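Local atomic coordinates of carbonic anhydrase (Neosartorya fumigata, PDB entry 6LAC), a protein that probably catalyses the reversible hydration of carbon dioxide to hydrogencarbonate and a proton, as a zinc-dependent beta-class carbonic anhydrase. Residues A[29-35]-A[52-58]. The protein carries 1 engineered substitution. Residues are numbered along the deposited sequence; the frame is centred on the assembly and turned at random.
Sequences VLWIGCS and IFEYRSL. With ZN (zinc ion), chain C.
The guanidinium of Arg-56 lies with one face over Gly-33 CA and its edge turned to two oxygens. Arg-56 NH1 gives a nearly straight bond to Cys-34 O (2.9 Å, 167°), in the guanidinium plane but above that of the carbonyl. Arg-56 NE and NH2 form a side-on salt bridge to Glu-54 OE2 (2.8 Å each), arriving on its anti side from opposite faces of the carboxylate. A bend at chi3 (-65°) swings the end of Arg-56 across to strand 29-34. There its plane stands 36° from the indole of Trp-31, whose CD1 is 3.9 Å from Arg-56 NH2; Glu-41 OE1 accepts a hydrogen bond from Trp-31 NE1 and a salt bridge from that NH2. On the opposite sheet face, Leu-30 CD1 meets Phe-53 CD2 obliquely at 3.9 Å and touches Tyr-55 CB. Between the faces, six backbone hydrogen bonds alternate between parallel strands 29-34 and 52-57, the latter outermost within the chain. Cys-34 SG binds zinc with Asp-36, His-89 and Cys-92, while Ser-35 OG and Tyr-55 OH bond Glu-54 O and Tyr-55 OH of the second subunit. A buried arginine, its charge probably balanced by Glu-54 and Glu-41, thus holds a zinc ligand's carbonyl; metal site and dimer interface probably share one framework.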
loop_
_atom_site.group_PDB
_atom_site.type_symbol
_atom_site.label_atom_id
_atom_site.label_comp_id
_atom_site.label_asym_id
_atom_site.label_seq_id
_atom_site.Cartn_x
_atom_site.Cartn_y
_atom_site.Cartn_z
ATOM N N VAL A 29 4.900 11.630 6.635
ATOM C CA VAL A 29 3.759 12.007 5.775
ATOM C C VAL A 29 3.024 10.726 5.404
ATOM O O VAL A 29 3.694 9.753 4.970
ATOM C CB VAL A 29 4.255 12.759 4.527
ATOM C CG1 VAL A 29 3.114 13.049 3.587
ATOM C CG2 VAL A 29 5.059 14.017 4.919
ATOM N N LEU A 30 1.710 10.711 5.545
ATOM C CA LEU A 30 0.910 9.557 5.056
ATOM C C LEU A 30 0.749 9.766 3.565
ATOM O O LEU A 30 0.108 10.739 3.112
ATOM C CB LEU A 30 -0.429 9.512 5.773
ATOM C CG LEU A 30 -1.471 8.559 5.176
ATOM C CD1 LEU A 30 -0.973 7.111 5.134
ATOM C CD2 LEU A 30 -2.759 8.656 5.916
ATOM N N TRP A 31 1.313 8.846 2.789
ATOM C CA TRP A 31 1.313 8.871 1.306
ATOM C C TRP A 31 0.327 7.819 0.845
ATOM O O TRP A 31 0.624 6.617 1.086
ATOM C CB TRP A 31 2.707 8.630 0.768
ATOM C CG TRP A 31 2.819 8.844 -0.701
ATOM C CD1 TRP A 31 2.530 7.985 -1.722
ATOM C CD2 TRP A 31 3.257 10.055 -1.314
ATOM N NE1 TRP A 31 2.718 8.608 -2.924
ATOM C CE2 TRP A 31 3.184 9.872 -2.707
ATOM C CE3 TRP A 31 3.676 11.289 -0.826
ATOM C CZ2 TRP A 31 3.537 10.893 -3.612
ATOM C CZ3 TRP A 31 4.027 12.273 -1.711
ATOM C CH2 TRP A 31 3.960 12.079 -3.068
ATOM N N ILE A 32 -0.760 8.167 0.220
ATOM C CA ILE A 32 -1.796 7.245 -0.295
ATOM C C ILE A 32 -1.645 7.178 -1.788
ATOM O O ILE A 32 -1.880 8.172 -2.466
ATOM C CB ILE A 32 -3.184 7.668 0.120
ATOM C CG1 ILE A 32 -3.295 7.700 1.642
ATOM C CG2 ILE A 32 -4.239 6.770 -0.501
ATOM C CD1 ILE A 32 -4.507 8.437 2.175
ATOM N N GLY A 33 -1.198 6.049 -2.296
ATOM C CA GLY A 33 -0.944 5.821 -3.711
ATOM C C GLY A 33 -1.710 4.597 -4.165
ATOM O O GLY A 33 -2.390 3.879 -3.412
ATOM N N CYS A 34 -1.602 4.332 -5.455
ATOM C CA CYS A 34 -2.317 3.215 -6.132
ATOM C C CYS A 34 -1.409 2.006 -6.351
ATOM O O CYS A 34 -0.237 2.110 -6.732
ATOM C CB CYS A 34 -2.868 3.660 -7.465
ATOM S SG CYS A 34 -3.791 2.346 -8.318
ATOM N N SER A 35 -1.991 0.841 -6.094
ATOM C CA SER A 35 -1.304 -0.455 -6.274
ATOM C C SER A 35 -0.728 -0.671 -7.678
ATOM O O SER A 35 0.272 -1.411 -7.751
ATOM C CB SER A 35 -2.244 -1.545 -5.937
ATOM O OG SER A 35 -2.654 -1.469 -4.569
ATOM N N ILE A 52 8.297 8.724 4.688
ATOM C CA ILE A 52 7.072 8.249 4.005
ATOM C C ILE A 52 6.448 7.117 4.830
ATOM O O ILE A 52 7.113 6.135 5.109
ATOM C CB ILE A 52 7.357 7.824 2.556
ATOM C CG1 ILE A 52 8.000 8.961 1.726
ATOM C CG2 ILE A 52 6.077 7.299 1.881
ATOM C CD1 ILE A 52 8.418 8.560 0.295
ATOM N N PHE A 53 5.186 7.268 5.164
ATOM C CA PHE A 53 4.363 6.209 5.747
ATOM C C PHE A 53 3.347 5.918 4.651
ATOM O O PHE A 53 2.470 6.735 4.379
ATOM C CB PHE A 53 3.767 6.706 7.069
ATOM C CG PHE A 53 2.929 5.664 7.741
ATOM C CD1 PHE A 53 3.536 4.625 8.413
ATOM C CD2 PHE A 53 1.551 5.735 7.704
ATOM C CE1 PHE A 53 2.749 3.648 8.994
ATOM C CE2 PHE A 53 0.776 4.723 8.274
ATOM C CZ PHE A 53 1.392 3.696 8.914
ATOM N N GLU A 54 3.519 4.786 3.971
ATOM C CA GLU A 54 2.883 4.571 2.658
ATOM C C GLU A 54 1.691 3.635 2.796
ATOM O O GLU A 54 1.903 2.474 3.243
ATOM C CB GLU A 54 3.955 4.045 1.721
ATOM C CG GLU A 54 3.480 3.847 0.298
ATOM C CD GLU A 54 4.566 3.359 -0.660
ATOM O OE1 GLU A 54 5.598 2.891 -0.166
ATOM O OE2 GLU A 54 4.319 3.383 -1.884
ATOM N N TYR A 55 0.533 4.047 2.320
ATOM C CA TYR A 55 -0.639 3.173 2.194
ATOM C C TYR A 55 -0.912 3.092 0.713
ATOM O O TYR A 55 -1.200 4.103 0.054
ATOM C CB TYR A 55 -1.853 3.734 2.958
ATOM C CG TYR A 55 -3.050 2.811 2.899
ATOM C CD1 TYR A 55 -2.945 1.519 3.413
ATOM C CD2 TYR A 55 -4.223 3.146 2.266
ATOM C CE1 TYR A 55 -3.968 0.586 3.323
ATOM C CE2 TYR A 55 -5.265 2.219 2.177
ATOM C CZ TYR A 55 -5.123 0.939 2.686
ATOM O OH TYR A 55 -6.055 -0.074 2.543
ATOM N N ARG A 56 -0.763 1.903 0.141
ATOM C CA ARG A 56 -0.908 1.729 -1.322
ATOM C C ARG A 56 -2.019 0.756 -1.586
ATOM O O ARG A 56 -1.946 -0.397 -1.143
ATOM C CB ARG A 56 0.409 1.372 -1.976
ATOM C CG ARG A 56 0.299 1.423 -3.496
ATOM C CD ARG A 56 1.682 1.467 -4.105
ATOM N NE ARG A 56 2.443 2.680 -3.803
ATOM C CZ ARG A 56 2.393 3.836 -4.448
ATOM N NH1 ARG A 56 1.615 4.013 -5.485
ATOM N NH2 ARG A 56 3.124 4.841 -3.982
ATOM N N SER A 57 -3.051 1.211 -2.292
ATOM C CA SER A 57 -4.379 0.594 -2.342
ATOM C C SER A 57 -4.949 0.640 -3.726
ATOM O O SER A 57 -4.474 1.398 -4.576
ATOM C CB SER A 57 -5.310 1.450 -1.431
ATOM O OG SER A 57 -5.509 2.786 -1.903
ATOM N N LEU A 58 -6.079 -0.007 -3.911
ATOM C CA LEU A 58 -6.770 0.059 -5.210
ATOM C C LEU A 58 -7.164 1.495 -5.520
ATOM O O LEU A 58 -7.928 2.094 -4.760
ATOM C CB LEU A 58 -8.021 -0.805 -5.179
ATOM C CG LEU A 58 -7.828 -2.305 -4.977
ATOM C CD1 LEU A 58 -9.173 -2.979 -4.774
ATOM C CD2 LEU A 58 -7.084 -2.898 -6.168
HETATM ZN ZN ZN C . -3.499 2.985 -10.457
#